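Flavoprotein (Thermotoga maritima, PDB 5V8S) is a flavo-diiron protein that probably binds FMN and transfers electrons in oxidoreductase chemistry at a mu-oxo-diiron centre. Local coordinates at residues Glu196-Arg201 / His240-Lys245. The protein carries 1 engineered substitution. Sequence-based numbering, arbitrary orientation.
With FEO (mu-oxo-diiron), chain C.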
loop_
_atom_site.group_PDB
_atom_site.type_symbol
_atom_site.label_atom_id
_atom_site.label_comp_id
_atom_site.label_asym_id
_atom_site.label_seq_id
_atom_site.Cartn_x
_atom_site.Cartn_y
_atom_site.Cartn_z
ATOM N N GLU A 196 17.495 24.514 19.951
ATOM C CA GLU A 196 17.062 23.287 20.627
ATOM C C GLU A 196 15.651 22.879 20.235
ATOM O O GLU A 196 15.359 21.677 20.151
ATOM C CB GLU A 196 17.142 23.459 22.145
ATOM C CG GLU A 196 16.526 22.296 22.948
ATOM C CD GLU A 196 17.275 20.988 22.753
ATOM O OE1 GLU A 196 18.411 21.023 22.239
ATOM O OE2 GLU A 196 16.731 19.923 23.120
ATOM N N SER A 197 14.756 23.841 20.005
ATOM C CA SER A 197 13.397 23.462 19.629
ATOM C C SER A 197 13.370 22.852 18.235
ATOM O O SER A 197 12.575 21.938 17.981
ATOM C CB SER A 197 12.447 24.659 19.729
ATOM O OG SER A 197 12.593 25.545 18.626
ATOM N N VAL A 198 14.237 23.323 17.333
ATOM C CA VAL A 198 14.365 22.698 16.019
ATOM C C VAL A 198 14.902 21.278 16.160
ATOM O O VAL A 198 14.403 20.344 15.528
ATOM C CB VAL A 198 15.260 23.549 15.094
ATOM C CG1 VAL A 198 15.600 22.800 13.792
ATOM C CG2 VAL A 198 14.597 24.904 14.800
ATOM N N VAL A 199 15.937 21.092 16.976
ATOM C CA VAL A 199 16.503 19.754 17.139
ATOM C C VAL A 199 15.441 18.779 17.636
ATOM O O VAL A 199 15.321 17.656 17.129
ATOM C CB VAL A 199 17.731 19.791 18.063
ATOM C CG1 VAL A 199 18.134 18.381 18.470
ATOM C CG2 VAL A 199 18.882 20.503 17.374
ATOM N N GLU A 200 14.644 19.198 18.631
ATOM C CA GLU A 200 13.642 18.294 19.196
ATOM C C GLU A 200 12.572 17.931 18.179
ATOM O O GLU A 200 12.119 16.784 18.142
ATOM C CB GLU A 200 13.006 18.912 20.441
ATOM C CG GLU A 200 13.973 18.950 21.610
ATOM C CD GLU A 200 13.416 19.655 22.837
ATOM O OE1 GLU A 200 12.183 19.645 23.020
ATOM O OE2 GLU A 200 14.216 20.217 23.622
ATOM N N ARG A 201 12.124 18.889 17.364
ATOM C CA ARG A 201 11.163 18.586 16.314
ATOM C C ARG A 201 11.781 17.720 15.227
ATOM O O ARG A 201 11.067 16.981 14.556
ATOM C CB ARG A 201 10.664 19.913 15.752
ATOM C CG ARG A 201 9.882 19.886 14.518
ATOM C CD ARG A 201 9.476 21.317 14.117
ATOM N NE ARG A 201 9.720 22.318 15.167
ATOM C CZ ARG A 201 10.310 23.495 14.963
ATOM N NH1 ARG A 201 10.708 23.860 13.741
ATOM N NH2 ARG A 201 10.490 24.315 15.988
ATOM N N HIS A 240 21.550 14.729 4.027
ATOM C CA HIS A 240 20.143 15.087 4.151
ATOM C C HIS A 240 19.910 15.655 5.536
ATOM O O HIS A 240 20.355 15.068 6.518
ATOM C CB HIS A 240 19.235 13.854 4.002
ATOM C CG HIS A 240 19.490 13.042 2.769
ATOM N ND1 HIS A 240 19.228 13.500 1.496
ATOM C CD2 HIS A 240 19.995 11.799 2.624
ATOM C CE1 HIS A 240 19.550 12.567 0.618
ATOM N NE2 HIS A 240 20.009 11.522 1.277
ATOM N N GLY A 241 19.175 16.766 5.605
ATOM C CA GLY A 241 18.776 17.332 6.891
ATOM C C GLY A 241 19.821 18.256 7.503
ATOM O O GLY A 241 20.616 18.896 6.815
ATOM N N LEU A 242 19.791 18.323 8.831
ATOM C CA LEU A 242 20.612 19.255 9.582
ATOM C C LEU A 242 22.078 18.840 9.595
ATOM O O LEU A 242 22.425 17.655 9.591
ATOM C CB LEU A 242 20.124 19.291 11.021
ATOM C CG LEU A 242 18.844 20.063 11.350
ATOM C CD1 LEU A 242 18.760 20.187 12.859
ATOM C CD2 LEU A 242 18.792 21.448 10.681
ATOM N N ILE A 243 22.938 19.858 9.688
ATOM C CA ILE A 243 24.357 19.711 9.996
ATOM C C ILE A 243 24.507 19.809 11.503
ATOM O O ILE A 243 23.796 20.586 12.152
ATOM C CB ILE A 243 25.150 20.826 9.294
ATOM C CG1 ILE A 243 25.067 20.639 7.786
ATOM C CG2 ILE A 243 26.595 20.892 9.778
ATOM C CD1 ILE A 243 25.315 21.907 7.036
ATOM N N TRP A 244 25.434 19.040 12.063
ATOM C CA TRP A 244 25.645 18.997 13.508
ATOM C C TRP A 244 27.034 19.538 13.830
ATOM O O TRP A 244 28.036 18.835 13.678
ATOM C CB TRP A 244 25.436 17.581 14.032
ATOM C CG TRP A 244 24.025 17.111 13.820
ATOM C CD1 TRP A 244 23.435 16.764 12.628
ATOM C CD2 TRP A 244 23.009 16.968 14.823
ATOM N NE1 TRP A 244 22.125 16.403 12.845
ATOM C CE2 TRP A 244 21.843 16.513 14.181
ATOM C CE3 TRP A 244 22.984 17.157 16.202
ATOM C CZ2 TRP A 244 20.661 16.258 14.877
ATOM C CZ3 TRP A 244 21.809 16.910 16.893
ATOM C CH2 TRP A 244 20.666 16.459 16.230
ATOM N N LYS A 245 27.075 20.790 14.265
ATOM C CA LYS A 245 28.301 21.454 14.684
ATOM C C LYS A 245 28.418 21.623 16.189
ATOM O O LYS A 245 29.532 21.670 16.713
ATOM C CB LYS A 245 28.381 22.838 14.025
ATOM C CG LYS A 245 28.732 22.788 12.546
ATOM C CD LYS A 245 28.477 24.123 11.837
ATOM C CE LYS A 245 29.363 25.235 12.347
ATOM N NZ LYS A 245 29.101 26.520 11.613
HETATM FE FE1 FEO C . 21.058 6.380 -0.186
HETATM FE FE2 FEO C . 20.692 9.748 0.196
HETATM O O FEO C . 20.968 8.163 -0.775
HETATM O O HOH W 1 19.013 6.879 0.477
HETATM O O HOH W 2 18.967 8.691 1.235
#
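The Trp244 indole meets Val199 obliquely at the far corner of its six-membered ring, where CH2 lies 3.9 Å from Val199 CG1. With chi1 at 168°, this methyl is trans to the backbone N, which brings it to the indole. Tyr202 and Leu203, further along helix 196-214, and Leu251 of helix 248-260 also touch the indole. The other flat group, the His240 imidazole, lies at the diiron site: NE2 binds FE2 at 2.2 Å, and the bridging oxygen of the cluster sits off the ring edge, near its plane. With ND1 donating to Ser51 O and NE2 on the iron, the ring is held at both nitrogens. Water 2 is a further ligand of FE2, at 2.3 Å, and it also donates to the bridging oxygen. Asp101, Asp180 and the engineered Asp102 also bind iron in the cluster.

Leu242, two residues before Trp244, points toward helix 196-214, and its CD1 comes to 4.2 Å from Val198 CG1; Pro188 touches both side chains. All four residues that meet are buried, and the contact between the segments is purely apolar. Gly241 links this greasy patch to the metal ligand, its N and O held by the side chains of Ser51 and Asn53. A histidine ligand in the loop just after a strand, here 235-238, is characteristic of the diiron site in the metallo-beta-lactamase-like domain of flavo-diiron proteins.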